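Local coordinates for protein tyrocidine synthase 3 (PDB 4MRT) that probably carries amino acid and peptide intermediates on a phosphopantetheine arm, as a peptidyl carrier domain of the multienzyme that assembles tyrocidine, at residues Ala13-Leu18 and Val54-Tyr58; Ile21-Val25 and Ala49-Gln53; Gly32-Phe38 and Phe68-Lys74. The protein carries 1 engineered substitution. All blocks are in the same frame, centred on the assembly; numbering follows the deposited sequence.

Contact 1: residues Ala13-Leu18 and Val54-Tyr58; sequences AVESKL and VHREY
The phenol oxygen of Tyr58 is held by carbon from two residues of the facing helix. Lys17 CB approaches to 3.4 Å from Tyr58 OH, with Lys17 CG beside it, while Val14 CG1 stands 3.6 Å from the same oxygen. These are van der Waals contacts, so the hydroxyl is clasped rather than hydrogen-bonded by segment 13-18. Because CG of Tyr58 lies anti to its carbonyl carbon (chi1 -63°), the ring reaches across the gap between the helices, and Val14 CG1 meets it obliquely at 3.9 Å from Tyr58 CZ. The residue's own neighbour contributes too: Glu57 CG sits over one face of the ring, displaced toward the rim.

At the outer margin, Lys17 and Glu57 cross at about a right angle. The lysine chain bends at chi2 (50°) and again farther out, and Lys17 CE ends 3.0 Å from Glu57 OE1, whereas Lys17 NZ is 3.9 Å from that oxygen. The ion pair is therefore long; the charges probably attract, but the geometry gives them no tight grip.

Deeper in, the contact is apolar. Leu18 CD2 lies 3.7 Å from Val54 CG2, at the position where the two backbones come nearest, with Leu18 CA and Val54 CA 7.8 Å apart. Helix 73-81 closes this inner side: Ala77 lies against Leu18, and Val80 against both Val54 and Tyr58.

The axes of the short segments approach to 12.1 Å, a wide spacing that the long Tyr58 and Lys17 side chains bridge. Their N-to-C directions differ by 140°, a skewed antiparallel pairing of helices 13-26 and 44-58 that is characteristic of the helical bundle of phosphopantetheine-bearing carrier domains.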
loop_
_atom_site.group_PDB
_atom_site.type_symbol
_atom_site.label_atom_id
_atom_site.label_comp_id
_atom_site.label_asym_id
_atom_site.label_seq_id
_atom_site.Cartn_x
_atom_site.Cartn_y
_atom_site.Cartn_z
ATOM N N ALA A 13 -18.605 24.422 -5.502
ATOM C CA ALA A 13 -19.346 23.199 -5.824
ATOM C C ALA A 13 -18.439 21.989 -6.091
ATOM O O ALA A 13 -18.807 20.855 -5.784
ATOM C CB ALA A 13 -20.264 23.437 -7.014
ATOM N N VAL A 14 -17.269 22.233 -6.677
ATOM C CA VAL A 14 -16.365 21.143 -7.033
ATOM C C VAL A 14 -15.673 20.603 -5.787
ATOM O O VAL A 14 -15.525 19.398 -5.642
ATOM C CB VAL A 14 -15.346 21.569 -8.107
ATOM C CG1 VAL A 14 -14.436 20.406 -8.467
ATOM C CG2 VAL A 14 -16.076 22.060 -9.351
ATOM N N GLU A 15 -15.280 21.486 -4.875
ATOM C CA GLU A 15 -14.724 21.060 -3.606
ATOM C C GLU A 15 -15.755 20.261 -2.807
ATOM O O GLU A 15 -15.424 19.201 -2.265
ATOM C CB GLU A 15 -14.220 22.251 -2.807
ATOM C CG GLU A 15 -13.007 22.905 -3.454
ATOM C CD GLU A 15 -12.604 24.199 -2.805
ATOM O OE1 GLU A 15 -13.414 24.765 -2.035
ATOM O OE2 GLU A 15 -11.471 24.651 -3.079
ATOM N N SER A 16 -17.005 20.739 -2.762
ATOM C CA SER A 16 -18.012 20.080 -1.935
ATOM C C SER A 16 -18.328 18.695 -2.481
ATOM O O SER A 16 -18.444 17.758 -1.708
ATOM C CB SER A 16 -19.288 20.932 -1.771
ATOM O OG SER A 16 -19.476 21.774 -2.890
ATOM N N LYS A 17 -18.414 18.573 -3.801
ATOM C CA LYS A 17 -18.693 17.311 -4.452
ATOM C C LYS A 17 -17.559 16.299 -4.231
ATOM O O LYS A 17 -17.799 15.153 -3.856
ATOM C CB LYS A 17 -18.919 17.547 -5.952
ATOM C CG LYS A 17 -19.295 16.319 -6.748
ATOM C CD LYS A 17 -20.444 15.583 -6.072
ATOM C CE LYS A 17 -21.399 14.939 -7.065
ATOM N NZ LYS A 17 -22.814 15.122 -6.628
ATOM N N LEU A 18 -16.325 16.745 -4.436
ATOM C CA LEU A 18 -15.158 15.934 -4.149
ATOM C C LEU A 18 -15.113 15.506 -2.689
ATOM O O LEU A 18 -14.687 14.388 -2.377
ATOM C CB LEU A 18 -13.885 16.704 -4.505
ATOM C CG LEU A 18 -13.636 16.849 -6.001
ATOM C CD1 LEU A 18 -12.369 17.653 -6.265
ATOM C CD2 LEU A 18 -13.575 15.484 -6.673
ATOM N N VAL A 54 -14.377 10.487 -10.011
ATOM C CA VAL A 54 -14.092 11.784 -10.636
ATOM C C VAL A 54 -14.339 11.703 -12.145
ATOM O O VAL A 54 -14.867 12.635 -12.729
ATOM C CB VAL A 54 -12.655 12.268 -10.344
ATOM C CG1 VAL A 54 -12.207 13.359 -11.319
ATOM C CG2 VAL A 54 -12.548 12.766 -8.918
ATOM N N HIS A 55 -13.966 10.589 -12.770
ATOM C CA HIS A 55 -14.237 10.406 -14.192
ATOM C C HIS A 55 -15.731 10.291 -14.474
ATOM O O HIS A 55 -16.207 10.826 -15.459
ATOM C CB HIS A 55 -13.534 9.173 -14.753
ATOM C CG HIS A 55 -13.563 9.105 -16.250
ATOM N ND1 HIS A 55 -14.515 8.393 -16.946
ATOM C CD2 HIS A 55 -12.771 9.684 -17.184
ATOM C CE1 HIS A 55 -14.296 8.521 -18.242
ATOM N NE2 HIS A 55 -13.243 9.300 -18.413
ATOM N N ARG A 56 -16.451 9.582 -13.615
ATOM C CA ARG A 56 -17.899 9.445 -13.738
ATOM C C ARG A 56 -18.630 10.779 -13.544
ATOM O O ARG A 56 -19.634 11.052 -14.204
ATOM C CB ARG A 56 -18.411 8.412 -12.733
ATOM C CG ARG A 56 -19.920 8.418 -12.528
ATOM C CD ARG A 56 -20.417 7.188 -11.778
ATOM N NE ARG A 56 -19.423 6.680 -10.826
ATOM C CZ ARG A 56 -18.932 5.438 -10.807
ATOM N NH1 ARG A 56 -19.350 4.511 -11.671
ATOM N NH2 ARG A 56 -18.020 5.111 -9.893
ATOM N N GLU A 57 -18.127 11.604 -12.636
ATOM C CA GLU A 57 -18.746 12.880 -12.346
ATOM C C GLU A 57 -18.384 13.942 -13.380
ATOM O O GLU A 57 -19.255 14.648 -13.858
ATOM C CB GLU A 57 -18.362 13.356 -10.945
ATOM C CG GLU A 57 -19.104 14.601 -10.479
ATOM C CD GLU A 57 -20.607 14.394 -10.371
ATOM O OE1 GLU A 57 -21.030 13.461 -9.651
ATOM O OE2 GLU A 57 -21.366 15.175 -10.994
ATOM N N TYR A 58 -17.109 14.049 -13.731
ATOM C CA TYR A 58 -16.633 15.179 -14.507
ATOM C C TYR A 58 -16.012 14.821 -15.850
ATOM O O TYR A 58 -15.459 15.690 -16.503
ATOM C CB TYR A 58 -15.576 15.939 -13.714
ATOM C CG TYR A 58 -16.046 16.560 -12.429
ATOM C CD1 TYR A 58 -16.698 17.797 -12.417
ATOM C CD2 TYR A 58 -15.805 15.934 -11.221
ATOM C CE1 TYR A 58 -17.112 18.376 -11.221
ATOM C CE2 TYR A 58 -16.209 16.499 -10.033
ATOM C CZ TYR A 58 -16.860 17.717 -10.026
ATOM O OH TYR A 58 -17.242 18.245 -8.808
#

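Contact 2: residues Ile21-Val25 and Ala49-Gln53; sequences IWERV and AVAAQ
Ala49 and Val25 begin the tight part of the interface between helices 13-26 and 44-58, the antiparallel pair of long helices in the carrier-protein bundle. The axes of the short segments come within 10.0 Å, and their N-to-C directions differ by 139°. Ala49 offers a single methyl: its CB lies 4.2 Å from Val25 CG1.

Val50 follows and faces two residues with its two branches. Its CG2 is 4.0 Å from Val25 CG1, the two valine side chains crossing at about a right angle. Its CG1, anti to the backbone N (chi1 168°), reaches the indole of Trp22 obliquely, 3.7 Å from Trp22 NE1. That nitrogen is buried with no hydrogen-bonding partner in the model, and Val50 CG1 packs against it. Trp22 starts out from its helix away from segment 49-53, but the ring swings back to Val50 and also meets Phe37 edge-to-face, which places Val50 beside the aromatic core.

One turn on, Gln53 spans the more exposed side. Its amide end lies near the guanidinium of Arg24, but the amide is probably turned over in the model, so nothing is rested on which of its atoms faces Arg24. The aliphatic base is firmer evidence: Gln53 and Ile21 slide past each other in opposite directions, with Ile21 CG2 3.9 Å from Gln53 CB. Cutting Ile21 back to an alanine would probably open a gap beside the stem of Gln53 and let that side chain turn more freely. At the far end of the isoleucine, Ile21 CD1 stands 4.1 Å from Gln53 O.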
loop_
_atom_site.group_PDB
_atom_site.type_symbol
_atom_site.label_atom_id
_atom_site.label_comp_id
_atom_site.label_asym_id
_atom_site.label_seq_id
_atom_site.Cartn_x
_atom_site.Cartn_y
_atom_site.Cartn_z
ATOM N N ILE A 21 -17.630 12.757 -2.492
ATOM C CA ILE A 21 -16.998 11.571 -3.037
ATOM C C ILE A 21 -16.015 10.931 -2.026
ATOM O O ILE A 21 -16.053 9.722 -1.788
ATOM C CB ILE A 21 -16.277 11.893 -4.357
ATOM C CG1 ILE A 21 -17.313 12.175 -5.446
ATOM C CG2 ILE A 21 -15.379 10.737 -4.759
ATOM C CD1 ILE A 21 -16.767 12.792 -6.720
ATOM N N TRP A 22 -15.158 11.747 -1.432
ATOM C CA TRP A 22 -14.151 11.256 -0.487
ATOM C C TRP A 22 -14.811 10.664 0.766
ATOM O O TRP A 22 -14.397 9.617 1.267
ATOM C CB TRP A 22 -13.229 12.390 -0.048
ATOM C CG TRP A 22 -12.120 12.729 -0.980
ATOM C CD1 TRP A 22 -12.112 12.624 -2.339
ATOM C CD2 TRP A 22 -10.850 13.283 -0.609
ATOM N NE1 TRP A 22 -10.899 13.051 -2.835
ATOM C CE2 TRP A 22 -10.109 13.461 -1.796
ATOM C CE3 TRP A 22 -10.262 13.637 0.617
ATOM C CZ2 TRP A 22 -8.804 13.986 -1.795
ATOM C CZ3 TRP A 22 -8.971 14.163 0.609
ATOM C CH2 TRP A 22 -8.265 14.324 -0.581
ATOM N N GLU A 23 -15.831 11.356 1.271
ATOM C CA GLU A 23 -16.577 10.917 2.458
ATOM C C GLU A 23 -17.216 9.553 2.245
ATOM O O GLU A 23 -17.188 8.693 3.117
ATOM C CB GLU A 23 -17.648 11.961 2.827
ATOM C CG GLU A 23 -17.043 13.214 3.434
ATOM C CD GLU A 23 -18.030 14.359 3.601
ATOM O OE1 GLU A 23 -17.616 15.403 4.149
ATOM O OE2 GLU A 23 -19.203 14.213 3.184
ATOM N N ARG A 24 -17.786 9.372 1.069
ATOM C CA ARG A 24 -18.429 8.129 0.692
ATOM C C ARG A 24 -17.414 6.993 0.490
ATOM O O ARG A 24 -17.681 5.854 0.859
ATOM C CB ARG A 24 -19.245 8.397 -0.581
ATOM C CG ARG A 24 -19.367 7.301 -1.623
ATOM C CD ARG A 24 -19.557 7.964 -2.978
ATOM N NE ARG A 24 -20.632 8.967 -2.933
ATOM C CZ ARG A 24 -20.729 10.037 -3.728
ATOM N NH1 ARG A 24 -19.817 10.290 -4.657
ATOM N NH2 ARG A 24 -21.753 10.873 -3.593
ATOM N N VAL A 25 -16.260 7.314 -0.102
ATOM C CA VAL A 25 -15.197 6.329 -0.333
ATOM C C VAL A 25 -14.562 5.948 1.007
ATOM O O VAL A 25 -14.384 4.776 1.300
ATOM C CB VAL A 25 -14.170 6.844 -1.382
ATOM C CG1 VAL A 25 -12.906 5.978 -1.429
ATOM C CG2 VAL A 25 -14.790 6.855 -2.761
ATOM N N ALA A 49 -10.823 4.151 -6.484
ATOM C CA ALA A 49 -12.237 4.462 -6.372
ATOM C C ALA A 49 -12.467 5.961 -6.471
ATOM O O ALA A 49 -13.410 6.384 -7.140
ATOM C CB ALA A 49 -12.808 3.934 -5.068
ATOM N N VAL A 50 -11.630 6.769 -5.822
ATOM C CA VAL A 50 -11.746 8.227 -5.971
ATOM C C VAL A 50 -11.600 8.665 -7.427
ATOM O O VAL A 50 -12.410 9.470 -7.899
ATOM C CB VAL A 50 -10.771 9.024 -5.077
ATOM C CG1 VAL A 50 -10.722 10.508 -5.470
ATOM C CG2 VAL A 50 -11.166 8.893 -3.626
ATOM N N ALA A 51 -10.576 8.161 -8.121
ATOM C CA ALA A 51 -10.330 8.495 -9.524
ATOM C C ALA A 51 -11.445 8.005 -10.467
ATOM O O ALA A 51 -11.829 8.702 -11.416
ATOM C CB ALA A 51 -8.981 7.935 -9.961
ATOM N N ALA A 52 -11.975 6.815 -10.209
ATOM C CA ALA A 52 -13.132 6.327 -10.973
ATOM C C ALA A 52 -14.365 7.267 -10.859
ATOM O O ALA A 52 -15.039 7.553 -11.857
ATOM C CB ALA A 52 -13.497 4.918 -10.547
ATOM N N GLN A 53 -14.641 7.750 -9.656
ATOM C CA GLN A 53 -15.819 8.589 -9.435
ATOM C C GLN A 53 -15.624 10.016 -9.949
ATOM O O GLN A 53 -16.605 10.683 -10.281
ATOM C CB GLN A 53 -16.216 8.607 -7.962
ATOM C CG GLN A 53 -16.155 7.227 -7.354
ATOM C CD GLN A 53 -17.151 6.976 -6.260
ATOM O OE1 GLN A 53 -17.385 5.826 -5.888
ATOM N NE2 GLN A 53 -17.736 8.034 -5.730
#

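Contact 3: residues Gly32-Phe38 and Phe68-Lys74; sequences GILDNFF and FAQPTIK. With COA (coenzyme A), chain D.
Phe68 and Ala69 belong to the coenzyme A pocket; the ring of Phe68 is sandwiched between the ligand's pantetheine arm and Phe38. With CG anti to the carbonyl carbon (chi1 -84°), that ring takes COA C6P over one face, 3.3 Å from Phe68 CG, and Phe38 CZ over the opposite face, 3.3 Å from Phe68 CE1. The two rings form an offset stack, with centroids 4.5 Å apart and planes at 21°, so Phe38 backs the face turned away from the ligand and probably limits the ring's tilt. An apolar side chain of the partner protein chain also packs on Phe68.

Pro71, centre of an inverse gamma turn, wedges its ring carbons between Phe38 and the amide of Asn36. Phe37 N to Pro71 O is a hydrogen bond of 2.8 Å, nearly straight at 167°. Asn36 OD1 makes an Asx turn by accepting from Phe38 N at 2.7 Å, which turns the backbone at Asn36-Phe38 just before the stacked ring. At the other end, Lys74 N meets a lone pair of Ile33 O at 3.0 Å. A water joins the segments, donating to Gly32 O and Asp35 O and accepting from Ile73 N.

The loop docks on the 70-72 link between helix 64-69 and helix 73-81, where Thr72 N-caps the latter. The Phe37 ring packs on Ala47 and Val50 of helix 44-58, while Ile73 rests on Trp22 of helix 13-26.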
loop_
_atom_site.group_PDB
_atom_site.type_symbol
_atom_site.label_atom_id
_atom_site.label_comp_id
_atom_site.label_asym_id
_atom_site.label_seq_id
_atom_site.Cartn_x
_atom_site.Cartn_y
_atom_site.Cartn_z
ATOM N N GLY A 32 -12.273 18.428 5.524
ATOM C CA GLY A 32 -11.825 19.748 5.085
ATOM C C GLY A 32 -11.054 19.672 3.770
ATOM O O GLY A 32 -10.632 18.586 3.344
ATOM N N ILE A 33 -10.841 20.818 3.130
ATOM C CA ILE A 33 -10.277 20.819 1.788
ATOM C C ILE A 33 -8.752 20.827 1.806
ATOM O O ILE A 33 -8.122 20.759 0.754
ATOM C CB ILE A 33 -10.819 21.988 0.915
ATOM C CG1 ILE A 33 -10.520 23.347 1.555
ATOM C CG2 ILE A 33 -12.307 21.806 0.682
ATOM C CD1 ILE A 33 -10.704 24.526 0.625
ATOM N N LEU A 34 -8.171 20.939 3.000
ATOM C CA LEU A 34 -6.742 20.815 3.197
ATOM C C LEU A 34 -6.375 19.469 3.869
ATOM O O LEU A 34 -5.234 19.269 4.250
ATOM C CB LEU A 34 -6.242 21.981 4.064
ATOM C CG LEU A 34 -5.644 23.243 3.439
ATOM C CD1 LEU A 34 -6.229 23.641 2.088
ATOM C CD2 LEU A 34 -5.723 24.380 4.428
ATOM N N ASP A 35 -7.348 18.580 4.067
ATOM C CA ASP A 35 -7.092 17.306 4.744
ATOM C C ASP A 35 -6.301 16.428 3.774
ATOM O O ASP A 35 -6.655 16.285 2.607
ATOM C CB ASP A 35 -8.376 16.562 5.125
ATOM C CG ASP A 35 -9.166 17.235 6.257
ATOM O OD1 ASP A 35 -8.680 18.198 6.876
ATOM O OD2 ASP A 35 -10.308 16.773 6.527
ATOM N N ASN A 36 -5.234 15.850 4.253
ATOM C CA ASN A 36 -4.481 14.907 3.431
ATOM C C ASN A 36 -5.200 13.558 3.317
ATOM O O ASN A 36 -5.417 12.891 4.315
ATOM C CB ASN A 36 -3.087 14.715 3.995
ATOM C CG ASN A 36 -2.247 13.799 3.129
ATOM O OD1 ASN A 36 -2.706 12.757 2.711
ATOM N ND2 ASN A 36 -1.031 14.212 2.829
ATOM N N PHE A 37 -5.540 13.157 2.095
ATOM C CA PHE A 37 -6.280 11.909 1.811
ATOM C C PHE A 37 -5.723 10.697 2.552
ATOM O O PHE A 37 -6.483 9.887 3.085
ATOM C CB PHE A 37 -6.284 11.633 0.294
ATOM C CG PHE A 37 -7.123 10.458 -0.132
ATOM C CD1 PHE A 37 -8.518 10.505 -0.049
ATOM C CD2 PHE A 37 -6.525 9.300 -0.640
ATOM C CE1 PHE A 37 -9.293 9.434 -0.457
ATOM C CE2 PHE A 37 -7.304 8.231 -1.065
ATOM C CZ PHE A 37 -8.682 8.290 -0.964
ATOM N N PHE A 38 -4.394 10.602 2.604
ATOM C CA PHE A 38 -3.721 9.451 3.166
ATOM C C PHE A 38 -3.558 9.513 4.671
ATOM O O PHE A 38 -3.149 8.526 5.255
ATOM C CB PHE A 38 -2.374 9.257 2.455
ATOM C CG PHE A 38 -2.551 9.018 0.987
ATOM C CD1 PHE A 38 -3.008 7.801 0.543
ATOM C CD2 PHE A 38 -2.380 10.052 0.065
ATOM C CE1 PHE A 38 -3.246 7.585 -0.794
ATOM C CE2 PHE A 38 -2.605 9.843 -1.272
ATOM C CZ PHE A 38 -3.034 8.612 -1.705
ATOM N N PHE A 68 -1.657 11.389 -5.499
ATOM C CA PHE A 68 -0.587 11.153 -4.515
ATOM C C PHE A 68 0.304 12.370 -4.274
ATOM O O PHE A 68 0.790 12.588 -3.165
ATOM C CB PHE A 68 0.259 9.962 -4.965
ATOM C CG PHE A 68 -0.324 8.657 -4.575
ATOM C CD1 PHE A 68 -0.032 8.106 -3.330
ATOM C CD2 PHE A 68 -1.169 7.978 -5.425
ATOM C CE1 PHE A 68 -0.570 6.899 -2.964
ATOM C CE2 PHE A 68 -1.716 6.769 -5.051
ATOM C CZ PHE A 68 -1.419 6.224 -3.829
ATOM N N ALA A 69 0.536 13.142 -5.335
ATOM C CA ALA A 69 1.418 14.301 -5.292
ATOM C C ALA A 69 0.824 15.473 -4.499
ATOM O O ALA A 69 1.547 16.174 -3.813
ATOM C CB ALA A 69 1.734 14.741 -6.711
ATOM N N GLN A 70 -0.493 15.667 -4.608
ATOM C CA GLN A 70 -1.197 16.769 -3.978
ATOM C C GLN A 70 -2.578 16.244 -3.457
ATOM O O GLN A 70 -3.611 16.506 -4.049
ATOM C CB GLN A 70 -1.337 17.927 -4.977
ATOM C CG GLN A 70 -2.161 17.606 -6.211
ATOM C CD GLN A 70 -1.921 18.551 -7.387
ATOM O OE1 GLN A 70 -0.809 19.020 -7.606
ATOM N NE2 GLN A 70 -2.968 18.783 -8.185
ATOM N N PRO A 71 -2.564 15.473 -2.351
ATOM C CA PRO A 71 -3.687 14.677 -1.832
ATOM C C PRO A 71 -4.657 15.471 -0.970
ATOM O O PRO A 71 -4.950 15.066 0.171
ATOM C CB PRO A 71 -2.991 13.635 -0.968
ATOM C CG PRO A 71 -1.849 14.382 -0.401
ATOM C CD PRO A 71 -1.384 15.331 -1.484
ATOM N N THR A 72 -5.113 16.599 -1.501
ATOM C CA THR A 72 -6.106 17.448 -0.839
ATOM C C THR A 72 -7.190 17.766 -1.853
ATOM O O THR A 72 -6.960 17.789 -3.076
ATOM C CB THR A 72 -5.512 18.777 -0.286
ATOM O OG1 THR A 72 -4.925 19.525 -1.357
ATOM C CG2 THR A 72 -4.465 18.545 0.800
ATOM N N ILE A 73 -8.405 17.959 -1.338
ATOM C CA ILE A 73 -9.544 18.353 -2.143
ATOM C C ILE A 73 -9.318 19.672 -2.887
ATOM O O ILE A 73 -9.728 19.818 -4.038
ATOM C CB ILE A 73 -10.816 18.451 -1.255
ATOM C CG1 ILE A 73 -11.344 17.034 -0.970
ATOM C CG2 ILE A 73 -11.894 19.279 -1.955
ATOM C CD1 ILE A 73 -12.257 16.947 0.234
ATOM N N LYS A 74 -8.688 20.635 -2.238
ATOM C CA LYS A 74 -8.436 21.924 -2.871
ATOM C C LYS A 74 -7.615 21.730 -4.139
ATOM O O LYS A 74 -8.019 22.177 -5.237
ATOM C CB LYS A 74 -7.705 22.854 -1.912
ATOM C CG LYS A 74 -7.618 24.282 -2.422
ATOM C CD LYS A 74 -6.793 25.168 -1.521
ATOM C CE LYS A 74 -6.615 26.503 -2.210
ATOM N NZ LYS A 74 -5.895 27.437 -1.339
HETATM N N1A COA D . 7.170 2.017 -3.723
HETATM C C2A COA D . 7.250 1.011 -2.829
HETATM N N3A COA D . 6.820 1.090 -1.572
HETATM C C4A COA D . 6.283 2.250 -1.116
HETATM C C5A COA D . 6.172 3.402 -2.015
HETATM C C6A COA D . 6.656 3.224 -3.385
HETATM N N6A COA D . 6.577 4.248 -4.257
HETATM N N7A COA D . 5.606 4.409 -1.321
HETATM C C8A COA D . 5.395 3.949 -0.068
HETATM N N9A COA D . 5.814 2.666 0.048
HETATM C C1B COA D . 5.703 1.799 1.246
HETATM C C2B COA D . 5.870 2.546 2.555
HETATM O O2B COA D . 6.695 1.741 3.422
HETATM C C3B COA D . 4.445 2.579 3.096
HETATM O O3B COA D . 4.381 2.580 4.515
HETATM P P3B COA D . 3.954 3.877 5.386
HETATM O O7A COA D . 3.378 3.331 6.657
HETATM O O8A COA D . 5.227 4.638 5.641
HETATM O O9A COA D . 2.997 4.621 4.511
HETATM C C4B COA D . 3.921 1.254 2.593
HETATM O O4B COA D . 4.396 1.181 1.272
HETATM C C5B COA D . 2.423 1.090 2.615
HETATM O O5B COA D . 2.090 0.005 1.753
HETATM P P1A COA D . 0.533 -0.336 1.563
HETATM O O1A COA D . -0.070 -0.583 2.914
HETATM O O2A COA D . 0.450 -1.454 0.554
HETATM O O3A COA D . -0.038 1.052 1.036
HETATM P P2A COA D . -1.068 1.190 -0.190
HETATM O O4A COA D . -1.779 -0.111 -0.532
HETATM O O5A COA D . -1.965 2.399 0.126
HETATM O O6A COA D . -0.181 1.665 -1.470
HETATM C CBP COA D . 1.775 1.969 -2.927
HETATM C CCP COA D . 1.237 1.762 -1.504
HETATM C CDP COA D . 0.961 1.602 -4.159
HETATM C CEP COA D . 3.235 2.318 -3.073
HETATM C CAP COA D . 1.293 3.491 -3.019
HETATM O OAP COA D . 1.663 4.277 -1.872
HETATM C C9P COA D . 1.780 4.314 -4.226
HETATM O O9P COA D . 1.366 4.104 -5.366
HETATM N N8P COA D . 2.687 5.272 -4.007
HETATM C C7P COA D . 3.282 6.043 -5.096
HETATM C C6P COA D . 2.529 7.330 -5.400
HETATM C C5P COA D . 3.272 8.159 -6.442
HETATM O O5P COA D . 3.247 7.757 -7.592
HETATM N N4P COA D . 3.894 9.300 -6.058
HETATM C C3P COA D . 4.658 10.163 -6.974
HETATM C C2P COA D . 4.091 11.578 -7.157
HETATM S S1P COA D . 4.946 12.489 -8.496
HETATM O O HOH W 1 -8.844 17.581 1.413
#

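How the contacts relate
From the N terminus, helix 13-26 supplies first 13-18 and then 21-25. The chain next runs through loop 32-38 before helix 44-58 returns antiparallel, closing contact 2 at 49-53 and the wider contact 1 at 54-58; contact 2 is nested inside contact 1. Contact 3 crosses both, since 32-38 lies within their loops while 68-74 comes after them. Its centre is about 14 Å from that of contact 1 and 13 Å from that of contact 2. Bridges exist: Trp22 CH2 is 3.5 Å from Phe37 CB, and Glu15 O 3.5 Å from Ile73 CG2. Together they bind the long helical pair to the interhelix loop and the last two helices.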